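Local coordinates for prophenoloxidase b (PDB 3WKY), which is the precursor of a hemolymph type 3 copper phenoloxidase, which probably oxidises monophenols and o-diphenols at a dicopper-oxygen centre, at residues 423-428 and 592-597; 166-171 and 473-478; 302-307 and 351-356. All coordinates share one frame; numbering follows the deposited sequence. Where two conformers were deposited one is given.

Contact 1. Residues 423-428 and 592-597; sequences ITVLNV and FFVMAT. With NAG (2-acetamido-2-deoxy-beta-D-glucopyranose), chain I.
Val428 and Val594 pass each other side on, heading opposite ways, CG2 of Val428 lying 3.8 Å from CG2 of Val594. The other branch of Val428, CG1, is anti to the backbone N (chi1 -178°) and reaches the Phe592 ring obliquely, 3.9 Å from Phe592 CE1. Further along, the CB of Ala596 fits beside Val425, 3.8 Å from Val425 CG2, and is also brushed by Ile423 CG2 at 4.1 Å. The axes of the two strand segments approach to 7.2 Å and their N-to-C directions differ by 144°, with buried apolar side chains filling the interval. Near Ile423 the polar link is indirect: a water takes the N-H of Ile423 and donates to Ala596 O. The reverse side of 423-428 is looser and partly exposed. There Leu426 and Asn427 form a classic beta bulge opposite Thr490, and Asn427 ND2 carries a covalently bound N-acetylglucosamine, while Asn427 OD1 accepts the N-H of Val428 in a bent bond of 2.9 Å (136°), from well to one side of the C=O. The contact joins two sheets of the Ig-like domain. Strand 485-493 pairs with 424-432, while strands 501-509 and 655-664 adjoin 588-598, Ile505 and Gln658 packing on Phe592.

Contact 2. Residues 166-171 and 473-478; sequences VVVEWH and VHIKSN
Val166, His474, Val168 and Lys476 stitch the two strands together through their backbones. His474 N donates to Val166 O at 2.8 Å and an N-H...O angle of 172°, Val168 N to His474 O at 2.9 Å, and Lys476 N to Val168 O at 2.8 Å. CA-H...O contacts flank them, some sharing an acceptor: His474 O also takes Val167 CA at 3.3 Å. Apolar contacts gather on the face of Val166, Val168, Val473 and Ile475. Val166 CG1 sits between the backbone N and the carbonyl carbon (chi1 64°), which brings it within 3.5 Å of Val473 CG2; Val168 and Ile475 run alongside with the same heading, CG1 to CG1. Helix 145-160 covers this face, with Leu154 on Val166 and Ile147 on Val168. The pairing is parallel, the strand axes diverging by 27°, and it adds a strand from the copper-containing domain to the edge of the mixed sheet of the Ig-like domain. Aromatic contacts follow at the far end. Ser477 CB makes a CH-pi contact over one face of Trp170, 3.8 Å from the centroid of its six-membered ring, while Ile475 CG2 meets the same indole at its edge, in plane. The other face carries Val167 and His474, then the polar pair Glu169 and Lys476. These two run alongside each other with Glu169 OE1 4.4 Å from Lys476 NZ, opposite charges too distant for a salt bridge. His474 crosses Val167 at a slant; His474 NE2 is hydrogen-bonded to Glu165 OE1, and an N-acetylglucosamine touches His474.

Contact 3. Residues 302-307 and 351-356; sequences THLYHG and DVYGNI
His303 stands nearly perpendicular to Val352, its imidazole aimed edge-on at the backbone of its partner; CG of His303 lies anti to the carbonyl carbon (chi1 -72°), which carries the ring out to Val352. His303 ND1 donates to Val352 O at 2.9 Å, nearly straight (165°); the oxygen is in the imidazole plane, although the donor stands 26° out of the carbonyl plane. Val352 CG1 also lies 3.7 Å from His303 ND1, and the same methyl lies over the centre of one face of the Tyr353 ring. That ring turns its edge to the other helix: Tyr353 CE1 is 3.5 Å from His303 O, and Tyr353 CD1 lies 4.1 Å from Leu304 CB, with Leu304 and Tyr353 roughly perpendicular. A water 2.7 Å from Tyr353 OH donates to His303 O, and the hydroxyl is also hydrogen-bonded to Ile314 N. Leu304 CD2 reaches Ile356 CD1 at 4.5 Å. His303 NE2 is hydrogen-bonded to Arg180 NE of the second subunit, so one imidazole ties an internal contact to a subunit interface. Helix 294-310 thus abuts the end of helix 350-353 and the start of helix 356-365, which supplies copper-site His357 and His361; helices 334-343 and 391-409 pack Leu342 and Val403 on Leu304.

In the fold
Contacts 1 and 2 reach the same mixed sheet, through strand 588-598 in one case and strands 165-169 and 472-481 in the other, yet their centres are 44 Å apart. Contact 3 belongs to the helical copper-containing domain, its centre 40 Å from that of contact 1 and 46 Å from that of contact 2, across the chain's centre. Along the sequence it is nested within the long loop that contact 2 closes, and it is complete before contact 1 opens; contacts 1 and 2 alternate their segments. Contact 1 therefore builds the interior of the Ig-like domain, contact 2 binds that domain to the copper-containing one, and contact 3 joins helices near the copper site and beside another subunit.

Contact 1. Residues 423-428 and 592-597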
loop_
_atom_site.group_PDB
_atom_site.type_symbol
_atom_site.label_atom_id
_atom_site.label_comp_id
_atom_site.label_asym_id
_atom_site.label_seq_id
_atom_site.Cartn_x
_atom_site.Cartn_y
_atom_site.Cartn_z
ATOM N N ILE A 423 -50.963 -1.758 34.924
ATOM C CA ILE A 423 -50.342 -1.136 36.094
ATOM C C ILE A 423 -49.623 0.154 35.711
ATOM O O ILE A 423 -48.938 0.198 34.694
ATOM C CB ILE A 423 -49.364 -2.107 36.781
ATOM C CG1 ILE A 423 -50.106 -3.358 37.247
ATOM C CG2 ILE A 423 -48.681 -1.443 37.953
ATOM C CD1 ILE A 423 -51.253 -3.059 38.180
ATOM N N THR A 424 -49.794 1.198 36.521
ATOM C CA THR A 424 -49.136 2.487 36.323
ATOM C C THR A 424 -47.897 2.560 37.207
ATOM O O THR A 424 -47.948 2.198 38.379
ATOM C CB THR A 424 -50.085 3.663 36.707
ATOM O OG1 THR A 424 -51.139 3.770 35.743
ATOM C CG2 THR A 424 -49.326 4.978 36.749
ATOM N N VAL A 425 -46.769 3.004 36.659
ATOM C CA VAL A 425 -45.597 3.221 37.498
ATOM C C VAL A 425 -45.559 4.681 37.954
ATOM O O VAL A 425 -45.557 5.597 37.125
ATOM C CB VAL A 425 -44.288 2.852 36.759
ATOM C CG1 VAL A 425 -43.081 3.137 37.642
ATOM C CG2 VAL A 425 -44.316 1.389 36.357
ATOM N N LEU A 426 -45.525 4.898 39.270
ATOM C CA LEU A 426 -45.660 6.245 39.817
ATOM C C LEU A 426 -44.344 6.848 40.278
ATOM O O LEU A 426 -44.156 8.062 40.214
ATOM C CB LEU A 426 -46.647 6.250 40.993
ATOM C CG LEU A 426 -48.098 5.930 40.644
ATOM C CD1 LEU A 426 -48.954 5.856 41.911
ATOM C CD2 LEU A 426 -48.638 6.977 39.698
ATOM N N ASN A 427 -43.443 6.008 40.772
ATOM C CA ASN A 427 -42.203 6.514 41.342
ATOM C C ASN A 427 -41.122 5.448 41.399
ATOM O O ASN A 427 -41.407 4.246 41.370
ATOM C CB ASN A 427 -42.446 7.044 42.753
ATOM C CG ASN A 427 -41.551 8.214 43.097
ATOM O OD1 ASN A 427 -40.607 8.527 42.365
ATOM N ND2 ASN A 427 -41.837 8.865 44.225
ATOM N N VAL A 428 -39.878 5.899 41.486
ATOM C CA VAL A 428 -38.740 5.002 41.564
ATOM C C VAL A 428 -37.722 5.682 42.454
ATOM O O VAL A 428 -37.474 6.881 42.307
ATOM C CB VAL A 428 -38.076 4.779 40.180
ATOM C CG1 VAL A 428 -36.930 3.797 40.309
ATOM C CG2 VAL A 428 -39.075 4.280 39.142
ATOM N N PHE A 592 -32.161 4.632 34.405
ATOM C CA PHE A 592 -32.639 3.476 35.163
ATOM C C PHE A 592 -34.086 3.306 34.697
ATOM O O PHE A 592 -35.009 3.942 35.215
ATOM C CB PHE A 592 -32.538 3.808 36.658
ATOM C CG PHE A 592 -32.747 2.643 37.603
ATOM C CD1 PHE A 592 -34.023 2.342 38.085
ATOM C CD2 PHE A 592 -31.662 1.930 38.106
ATOM C CE1 PHE A 592 -34.219 1.297 38.996
ATOM C CE2 PHE A 592 -31.847 0.891 39.017
ATOM C CZ PHE A 592 -33.132 0.579 39.465
ATOM N N PHE A 593 -34.272 2.480 33.673
ATOM C CA PHE A 593 -35.572 2.302 33.023
ATOM C C PHE A 593 -36.382 1.254 33.776
ATOM O O PHE A 593 -35.862 0.182 34.102
ATOM C CB PHE A 593 -35.349 1.844 31.569
ATOM C CG PHE A 593 -36.604 1.347 30.850
ATOM C CD1 PHE A 593 -37.049 0.027 30.998
ATOM C CD2 PHE A 593 -37.283 2.173 29.974
ATOM C CE1 PHE A 593 -38.171 -0.435 30.322
ATOM C CE2 PHE A 593 -38.412 1.724 29.288
ATOM C CZ PHE A 593 -38.853 0.412 29.458
ATOM N N VAL A 594 -37.656 1.553 34.040
ATOM C CA VAL A 594 -38.533 0.630 34.762
ATOM C C VAL A 594 -39.828 0.419 33.985
ATOM O O VAL A 594 -40.509 1.387 33.639
ATOM C CB VAL A 594 -38.900 1.186 36.168
ATOM C CG1 VAL A 594 -39.819 0.205 36.919
ATOM C CG2 VAL A 594 -37.645 1.493 36.970
ATOM N N MET A 595 -40.176 -0.839 33.717
ATOM C CA MET A 595 -41.457 -1.139 33.089
ATOM C C MET A 595 -42.252 -2.189 33.866
ATOM O O MET A 595 -41.713 -3.223 34.273
ATOM C CB MET A 595 -41.261 -1.609 31.650
ATOM C CG MET A 595 -42.555 -1.903 30.910
ATOM S SD MET A 595 -42.205 -2.501 29.237
ATOM C CE MET A 595 -43.845 -2.563 28.504
ATOM N N ALA A 596 -43.533 -1.911 34.087
ATOM C CA ALA A 596 -44.431 -2.897 34.690
ATOM C C ALA A 596 -45.231 -3.547 33.569
ATOM O O ALA A 596 -45.982 -2.878 32.852
ATOM C CB ALA A 596 -45.368 -2.230 35.707
ATOM N N THR A 597 -45.069 -4.853 33.409
ATOM C CA THR A 597 -45.765 -5.527 32.325
ATOM C C THR A 597 -46.758 -6.548 32.865
ATOM O O THR A 597 -46.565 -7.135 33.927
ATOM C CB THR A 597 -44.771 -6.193 31.355
ATOM O OG1 THR A 597 -45.463 -6.683 30.202
ATOM C CG2 THR A 597 -44.092 -7.324 32.037
HETATM C C1 NAG I . -40.846 9.880 44.483
HETATM C C2 NAG I . -41.711 11.118 44.693
HETATM C C3 NAG I . -40.835 12.330 44.988
HETATM C C4 NAG I . -39.774 12.026 46.044
HETATM C C5 NAG I . -39.125 10.652 45.884
HETATM C C6 NAG I . -38.290 10.345 47.126
HETATM C C7 NAG I . -43.840 11.023 43.542
HETATM C C8 NAG I . -44.646 11.360 42.320
HETATM N N2 NAG I . -42.553 11.358 43.531
HETATM O O3 NAG I . -41.653 13.381 45.454
HETATM O O4 NAG I . -38.754 12.998 45.969
HETATM O O5 NAG I . -40.092 9.643 45.657
HETATM O O6 NAG I . -38.845 9.296 47.891
HETATM O O7 NAG I . -44.364 10.455 44.500
HETATM O O HOH W 1 -48.762 -3.321 33.589
#

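Contact 2. Residues 166-171 and 473-478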
loop_
_atom_site.group_PDB
_atom_site.type_symbol
_atom_site.label_atom_id
_atom_site.label_comp_id
_atom_site.label_asym_id
_atom_site.label_seq_id
_atom_site.Cartn_x
_atom_site.Cartn_y
_atom_site.Cartn_z
ATOM N N VAL A 166 1.140 -19.797 53.469
ATOM C CA VAL A 166 1.775 -18.668 52.810
ATOM C C VAL A 166 0.709 -17.906 52.022
ATOM O O VAL A 166 -0.286 -18.487 51.587
ATOM C CB VAL A 166 2.939 -19.117 51.897
ATOM C CG1 VAL A 166 2.429 -19.972 50.759
ATOM C CG2 VAL A 166 3.690 -17.921 51.359
ATOM N N VAL A 167 0.897 -16.601 51.878
ATOM C CA VAL A 167 -0.001 -15.789 51.070
ATOM C C VAL A 167 0.835 -15.071 50.028
ATOM O O VAL A 167 1.882 -14.507 50.350
ATOM C CB VAL A 167 -0.764 -14.762 51.924
ATOM C CG1 VAL A 167 -1.684 -13.919 51.050
ATOM C CG2 VAL A 167 -1.570 -15.461 53.008
ATOM N N VAL A 168 0.402 -15.121 48.774
ATOM C CA VAL A 168 1.050 -14.331 47.735
ATOM C C VAL A 168 0.012 -13.411 47.092
ATOM O O VAL A 168 -1.173 -13.752 47.044
ATOM C CB VAL A 168 1.762 -15.222 46.684
ATOM C CG1 VAL A 168 0.760 -15.910 45.772
ATOM C CG2 VAL A 168 2.746 -14.407 45.880
ATOM N N GLU A 169 0.443 -12.238 46.629
ATOM C CA GLU A 169 -0.478 -11.297 45.997
ATOM C C GLU A 169 0.125 -10.563 44.801
ATOM O O GLU A 169 1.342 -10.559 44.616
ATOM C CB GLU A 169 -1.024 -10.303 47.021
ATOM C CG GLU A 169 -0.090 -9.173 47.392
ATOM C CD GLU A 169 -0.784 -8.126 48.249
ATOM O OE1 GLU A 169 -0.362 -7.930 49.410
ATOM O OE2 GLU A 169 -1.755 -7.502 47.761
ATOM N N TRP A 170 -0.734 -9.954 43.986
ATOM C CA TRP A 170 -0.262 -9.187 42.837
ATOM C C TRP A 170 -1.164 -8.011 42.507
ATOM O O TRP A 170 -2.230 -7.845 43.104
ATOM C CB TRP A 170 -0.071 -10.077 41.607
ATOM C CG TRP A 170 -1.238 -10.164 40.671
ATOM C CD1 TRP A 170 -1.457 -9.403 39.561
ATOM C CD2 TRP A 170 -2.323 -11.095 40.741
ATOM N NE1 TRP A 170 -2.621 -9.792 38.943
ATOM C CE2 TRP A 170 -3.170 -10.832 39.646
ATOM C CE3 TRP A 170 -2.661 -12.123 41.625
ATOM C CZ2 TRP A 170 -4.339 -11.557 39.418
ATOM C CZ3 TRP A 170 -3.819 -12.842 41.395
ATOM C CH2 TRP A 170 -4.644 -12.555 40.300
ATOM N N HIS A 171 -0.703 -7.186 41.569
ATOM C CA HIS A 171 -1.377 -5.945 41.200
ATOM C C HIS A 171 -1.371 -5.782 39.678
ATOM O O HIS A 171 -0.527 -6.365 38.993
ATOM C CB HIS A 171 -0.662 -4.768 41.868
ATOM C CG HIS A 171 -1.323 -3.444 41.655
ATOM N ND1 HIS A 171 -1.022 -2.625 40.580
ATOM C CD2 HIS A 171 -2.247 -2.777 42.377
ATOM C CE1 HIS A 171 -1.741 -1.530 40.649
ATOM N NE2 HIS A 171 -2.498 -1.587 41.736
ATOM N N VAL A 473 -1.343 -22.553 50.165
ATOM C CA VAL A 473 -0.976 -21.305 49.516
ATOM C C VAL A 473 -2.232 -20.495 49.263
ATOM O O VAL A 473 -3.119 -20.916 48.513
ATOM C CB VAL A 473 -0.228 -21.543 48.193
ATOM C CG1 VAL A 473 0.028 -20.222 47.485
ATOM C CG2 VAL A 473 1.087 -22.266 48.457
ATOM N N HIS A 474 -2.312 -19.344 49.919
ATOM C CA HIS A 474 -3.418 -18.425 49.708
ATOM C C HIS A 474 -3.006 -17.427 48.636
ATOM O O HIS A 474 -1.839 -17.017 48.577
ATOM C CB HIS A 474 -3.766 -17.695 51.006
ATOM C CG HIS A 474 -4.253 -18.601 52.094
ATOM N ND1 HIS A 474 -5.511 -19.165 52.083
ATOM C CD2 HIS A 474 -3.655 -19.037 53.229
ATOM C CE1 HIS A 474 -5.666 -19.915 53.161
ATOM N NE2 HIS A 474 -4.554 -19.853 53.873
ATOM N N ILE A 475 -3.956 -17.047 47.783
ATOM C CA ILE A 475 -3.679 -16.064 46.739
ATOM C C ILE A 475 -4.611 -14.876 46.897
ATOM O O ILE A 475 -5.836 -15.032 46.909
ATOM C CB ILE A 475 -3.821 -16.663 45.331
ATOM C CG1 ILE A 475 -2.809 -17.797 45.142
ATOM C CG2 ILE A 475 -3.620 -15.573 44.267
ATOM C CD1 ILE A 475 -2.962 -18.564 43.838
ATOM N N LYS A 476 -4.019 -13.692 47.008
ATOM C CA LYS A 476 -4.766 -12.481 47.299
ATOM C C LYS A 476 -4.633 -11.496 46.147
ATOM O O LYS A 476 -3.559 -11.351 45.567
ATOM C CB LYS A 476 -4.241 -11.860 48.591
ATOM C CG LYS A 476 -4.776 -10.467 48.896
ATOM C CD LYS A 476 -4.251 -9.969 50.238
ATOM C CE LYS A 476 -4.360 -8.461 50.334
ATOM N NZ LYS A 476 -4.132 -7.983 51.723
ATOM N N SER A 477 -5.728 -10.833 45.798
ATOM C CA SER A 477 -5.691 -9.841 44.733
ATOM C C SER A 477 -6.865 -8.889 44.879
ATOM O O SER A 477 -7.773 -9.124 45.681
ATOM C CB SER A 477 -5.713 -10.512 43.357
ATOM O OG SER A 477 -6.868 -11.320 43.202
ATOM N N ASN A 478 -6.838 -7.813 44.103
ATOM C CA ASN A 478 -7.855 -6.770 44.206
ATOM C C ASN A 478 -8.971 -6.949 43.189
ATOM O O ASN A 478 -8.731 -7.387 42.064
ATOM C CB ASN A 478 -7.207 -5.397 44.040
ATOM C CG ASN A 478 -6.269 -5.064 45.179
ATOM O OD1 ASN A 478 -6.646 -5.152 46.348
ATOM N ND2 ASN A 478 -5.036 -4.698 44.847
#

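Contact 3. Residues 302-307 and 351-356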
loop_
_atom_site.group_PDB
_atom_site.type_symbol
_atom_site.label_atom_id
_atom_site.label_comp_id
_atom_site.label_asym_id
_atom_site.label_seq_id
_atom_site.Cartn_x
_atom_site.Cartn_y
_atom_site.Cartn_z
ATOM N N THR A 302 -21.830 -13.252 4.564
ATOM C CA THR A 302 -22.632 -12.744 3.449
ATOM C C THR A 302 -23.978 -13.478 3.363
ATOM O O THR A 302 -25.042 -12.845 3.222
ATOM C CB THR A 302 -21.859 -12.896 2.128
ATOM O OG1 THR A 302 -20.698 -12.050 2.168
ATOM C CG2 THR A 302 -22.725 -12.516 0.931
ATOM N N HIS A 303 -23.934 -14.806 3.467
ATOM C CA HIS A 303 -25.167 -15.597 3.403
ATOM C C HIS A 303 -26.106 -15.255 4.558
ATOM O O HIS A 303 -27.324 -15.143 4.382
ATOM C CB HIS A 303 -24.869 -17.099 3.432
ATOM C CG HIS A 303 -24.262 -17.641 2.164
ATOM N ND1 HIS A 303 -23.642 -18.856 2.107
ATOM C CD2 HIS A 303 -24.232 -17.137 0.897
ATOM C CE1 HIS A 303 -23.211 -19.088 0.866
ATOM N NE2 HIS A 303 -23.568 -18.053 0.124
ATOM N N LEU A 304 -25.539 -15.100 5.746
ATOM C CA LEU A 304 -26.357 -14.819 6.918
ATOM C C LEU A 304 -26.962 -13.417 6.863
ATOM O O LEU A 304 -28.136 -13.218 7.224
ATOM C CB LEU A 304 -25.532 -15.029 8.195
ATOM C CG LEU A 304 -26.269 -14.796 9.519
ATOM C CD1 LEU A 304 -27.492 -15.740 9.636
ATOM C CD2 LEU A 304 -25.315 -14.993 10.693
ATOM N N TYR A 305 -26.171 -12.444 6.412
ATOM C CA TYR A 305 -26.666 -11.083 6.229
ATOM C C TYR A 305 -27.816 -11.067 5.231
ATOM O O TYR A 305 -28.808 -10.344 5.432
ATOM C CB TYR A 305 -25.561 -10.137 5.715
ATOM C CG TYR A 305 -24.578 -9.648 6.767
ATOM C CD1 TYR A 305 -24.697 -10.011 8.105
ATOM C CD2 TYR A 305 -23.531 -8.808 6.413
ATOM C CE1 TYR A 305 -23.779 -9.554 9.065
ATOM C CE2 TYR A 305 -22.621 -8.346 7.357
ATOM C CZ TYR A 305 -22.746 -8.719 8.673
ATOM O OH TYR A 305 -21.820 -8.244 9.585
ATOM N N HIS A 306 -27.675 -11.821 4.142
ATOM C CA HIS A 306 -28.757 -11.929 3.157
ATOM C C HIS A 306 -30.045 -12.446 3.807
ATOM O O HIS A 306 -31.115 -11.860 3.627
ATOM C CB HIS A 306 -28.377 -12.860 2.012
ATOM C CG HIS A 306 -29.487 -13.091 1.031
ATOM N ND1 HIS A 306 -29.872 -12.143 0.104
ATOM C CD2 HIS A 306 -30.294 -14.160 0.830
ATOM C CE1 HIS A 306 -30.873 -12.617 -0.619
ATOM N NE2 HIS A 306 -31.150 -13.839 -0.198
ATOM N N GLY A 307 -29.939 -13.556 4.534
ATOM C CA GLY A 307 -31.104 -14.139 5.192
ATOM C C GLY A 307 -31.762 -13.167 6.156
ATOM O O GLY A 307 -33.000 -13.044 6.208
ATOM N N ASP A 351 -23.947 -25.949 6.177
ATOM C CA ASP A 351 -23.164 -25.832 4.939
ATOM C C ASP A 351 -23.265 -24.434 4.333
ATOM O O ASP A 351 -22.367 -23.993 3.617
ATOM C CB ASP A 351 -23.601 -26.859 3.888
ATOM C CG ASP A 351 -23.156 -28.271 4.216
ATOM O OD1 ASP A 351 -22.445 -28.475 5.220
ATOM O OD2 ASP A 351 -23.501 -29.179 3.434
ATOM N N VAL A 352 -24.360 -23.745 4.628
ATOM C CA VAL A 352 -24.600 -22.419 4.068
ATOM C C VAL A 352 -24.201 -21.280 5.019
ATOM O O VAL A 352 -23.562 -20.307 4.586
ATOM C CB VAL A 352 -26.070 -22.291 3.594
ATOM C CG1 VAL A 352 -26.468 -20.825 3.364
ATOM C CG2 VAL A 352 -26.256 -23.118 2.317
ATOM N N TYR A 353 -24.551 -21.407 6.305
ATOM C CA TYR A 353 -24.292 -20.334 7.289
ATOM C C TYR A 353 -23.044 -20.566 8.138
ATOM O O TYR A 353 -22.556 -19.643 8.801
ATOM C CB TYR A 353 -25.533 -20.063 8.184
ATOM C CG TYR A 353 -26.747 -19.742 7.363
ATOM C CD1 TYR A 353 -26.817 -18.565 6.628
ATOM C CD2 TYR A 353 -27.815 -20.634 7.281
ATOM C CE1 TYR A 353 -27.928 -18.272 5.839
ATOM C CE2 TYR A 353 -28.924 -20.349 6.506
ATOM C CZ TYR A 353 -28.973 -19.172 5.783
ATOM O OH TYR A 353 -30.072 -18.884 5.012
ATOM N N GLY A 354 -22.545 -21.801 8.141
ATOM C CA GLY A 354 -21.245 -22.099 8.731
ATOM C C GLY A 354 -21.166 -22.113 10.247
ATOM O O GLY A 354 -22.082 -22.572 10.945
ATOM N N ASN A 355 -20.050 -21.601 10.759
ATOM C CA ASN A 355 -19.714 -21.688 12.172
ATOM C C ASN A 355 -18.884 -20.450 12.513
ATOM O O ASN A 355 -17.759 -20.560 13.019
ATOM C CB ASN A 355 -18.906 -22.977 12.420
ATOM C CG ASN A 355 -18.685 -23.269 13.909
ATOM O OD1 ASN A 355 -19.439 -22.804 14.758
ATOM N ND2 ASN A 355 -17.637 -24.050 14.222
ATOM N N ILE A 356 -19.445 -19.275 12.228
ATOM C CA ILE A 356 -18.675 -18.029 12.245
ATOM C C ILE A 356 -18.087 -17.687 13.600
ATOM O O ILE A 356 -16.891 -17.454 13.729
ATOM C CB ILE A 356 -19.522 -16.831 11.772
ATOM C CG1 ILE A 356 -19.867 -16.976 10.285
ATOM C CG2 ILE A 356 -18.773 -15.509 12.027
ATOM C CD1 ILE A 356 -21.074 -16.090 9.868
HETATM O O HOH W 2 -29.564 -16.925 3.165
#